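Local coordinates for protein uncharacterized CBS domain-containing proteins (Corynebacterium glutamicum, PDB 2P3H) that is of unknown function but is probably a membrane transport-related protein or hemolysin with CBS domains, possibly binding flavin adenine dinucleotide; this piece is its CorC_HlyC domain, at residues A[39-42]-A[43-46]. Numbering follows the deposited sequence.
Sequences ETIS and GLLF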
ATOM      1  N   GLU A  39       5.299   8.929   6.160  1.00 33.84           N
ATOM      2  CA  GLU A  39       6.127   8.938   4.951  0.50 33.58           C
ATOM      3  C   GLU A  39       6.534   7.544   4.473  1.00 33.45           C
ATOM      4  O   GLU A  39       7.053   7.400   3.361  1.00 34.10           O
ATOM      5  CB  GLU A  39       7.357   9.847   5.124  0.50 33.77           C
ATOM      6  CG  GLU A  39       8.382   9.338   6.114  0.50 31.80           C
ATOM      7  CD  GLU A  39       9.582  10.261   6.267  0.50 34.05           C
ATOM      8  OE1 GLU A  39       9.396  11.493   6.352  0.50 32.49           O
ATOM      9  OE2 GLU A  39      10.715   9.735   6.319  0.50 33.23           O
ATOM     10  N   THR A  40       6.264   6.515   5.274  1.00 33.11           N
ATOM     11  CA  THR A  40       6.555   5.134   4.870  1.00 32.19           C
ATOM     12  C   THR A  40       5.296   4.309   4.780  1.00 32.25           C
ATOM     13  O   THR A  40       4.254   4.675   5.347  1.00 31.21           O
ATOM     14  CB  THR A  40       7.527   4.371   5.829  1.00 32.97           C
ATOM     15  OG1 THR A  40       6.882   4.081   7.078  1.00 32.95           O
ATOM     16  CG2 THR A  40       8.829   5.135   6.064  1.00 34.43           C
ATOM     17  N   ILE A  41       5.414   3.173   4.101  1.00 32.05           N
ATOM     18  CA  ILE A  41       4.275   2.250   3.986  1.00 32.69           C
ATOM     19  C   ILE A  41       3.692   1.884   5.369  1.00 33.12           C
ATOM     20  O   ILE A  41       2.465   1.918   5.552  1.00 33.34           O
ATOM     21  CB  ILE A  41       4.614   1.014   3.095  1.00 32.98           C
ATOM     22  CG1 ILE A  41       3.354   0.188   2.825  1.00 32.40           C
ATOM     23  CG2 ILE A  41       5.674   0.131   3.736  1.00 33.10           C
ATOM     24  CD1 ILE A  41       2.168   1.009   2.136  1.00 34.52           C
ATOM     25  N   SER A  42       4.546   1.580   6.353  1.00 32.63           N
ATOM     26  CA  SER A  42       4.010   1.227   7.686  1.00 32.77           C
ATOM     27  C   SER A  42       3.299   2.384   8.357  1.00 33.16           C
ATOM     28  O   SER A  42       2.288   2.196   9.041  1.00 32.70           O
ATOM     29  CB  SER A  42       5.096   0.641   8.591  1.00 33.21           C
ATOM     30  OG  SER A  42       5.431  -0.646   8.114  1.00 34.27           O
ATOM     31  N   GLY A  43       3.825   3.592   8.160  1.00 32.51           N
ATOM     32  CA  GLY A  43       3.197   4.783   8.722  1.00 33.43           C
ATOM     33  C   GLY A  43       1.774   4.917   8.193  1.00 33.22           C
ATOM     34  O   GLY A  43       0.842   5.260   8.950  1.00 33.47           O
ATOM     35  N   LEU A  44       1.610   4.672   6.894  1.00 32.71           N
ATOM     36  CA  LEU A  44       0.274   4.705   6.263  0.50 32.66           C
ATOM     37  C   LEU A  44      -0.640   3.651   6.895  1.00 33.11           C
ATOM     38  O   LEU A  44      -1.795   3.923   7.228  1.00 33.75           O
ATOM     39  CB  LEU A  44       0.404   4.467   4.751  0.50 31.83           C
ATOM     40  CG  LEU A  44      -0.869   4.182   3.941  0.50 31.38           C
ATOM     41  CD1 LEU A  44      -1.832   5.385   3.957  0.50 30.44           C
ATOM     42  CD2 LEU A  44      -0.493   3.807   2.531  0.50 30.48           C
ATOM     43  N   LEU A  45      -0.116   2.432   7.028  1.00 34.79           N
ATOM     44  CA  LEU A  45      -0.857   1.318   7.630  1.00 34.59           C
ATOM     45  C   LEU A  45      -1.305   1.622   9.055  1.00 35.35           C
ATOM     46  O   LEU A  45      -2.485   1.423   9.387  1.00 34.12           O
ATOM     47  CB  LEU A  45      -0.018   0.040   7.606  1.00 34.96           C
ATOM     48  CG  LEU A  45       0.307  -0.569   6.252  1.00 36.41           C
ATOM     49  CD1 LEU A  45       1.096  -1.856   6.457  1.00 37.71           C
ATOM     50  CD2 LEU A  45      -0.959  -0.807   5.415  1.00 37.22           C
ATOM     51  N   PHE A  46      -0.395   2.130   9.891  1.00 34.09           N
ATOM     52  CA  PHE A  46      -0.785   2.521  11.243  1.00 34.41           C
ATOM     53  C   PHE A  46      -1.854   3.601  11.232  1.00 35.83           C
ATOM     54  O   PHE A  46      -2.808   3.551  12.018  1.00 35.47           O
ATOM     55  CB  PHE A  46       0.420   3.009  12.063  1.00 34.29           C
ATOM     56  CG  PHE A  46       1.272   1.901  12.625  1.00 33.08           C
ATOM     57  CD1 PHE A  46       0.763   1.021  13.579  1.00 34.51           C
ATOM     58  CD2 PHE A  46       2.612   1.767  12.241  1.00 31.96           C
ATOM     59  CE1 PHE A  46       1.571   0.002  14.125  1.00 34.47           C
ATOM     60  CE2 PHE A  46       3.426   0.746  12.772  1.00 33.79           C
ATOM     61  CZ  PHE A  46       2.897  -0.132  13.730  1.00 34.08           C
TER
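Thr40 and Leu44 close the first turn of helix 41-49, Leu44 N donating to Thr40 O at 3.1 Å. Two more i to i+4 bonds follow: Leu45 N bonds Ile41 O and Phe46 N bonds Ser42 O, the latter at 2.8 Å. Thr40 stands just before the helix with extended backbone angles; its chi1 of 71° places OG1 between N and the carbonyl carbon, from where it accepts from Gly43 N at 3.3 Å, a rather long bond. Threonine suits this place because its short hydroxyl can take up an amide that has no preceding helical carbonyl. Ile41 CD1 lies 3.9 Å from Leu44 CD2; both side chains also lie on Leu22 of helix 22-29, while Ile41 and Leu45 rest on Leu96 of strand 92-100 and Leu45 also meets Ile59 and Ile61 of strand 58-62, so branched apolar residues line the buried face. Ser42 is buried too, and its small hydroxyl can give its proton to Gly18 O. The partly exposed Phe46 sets its ring obliquely to Ser42 O, CD2 at 3.2 Å, and touches Val92 and Leu53. The arrangement is a threonine N-cap opening a helix packed on the antiparallel sheet of the CorC_HlyC domain.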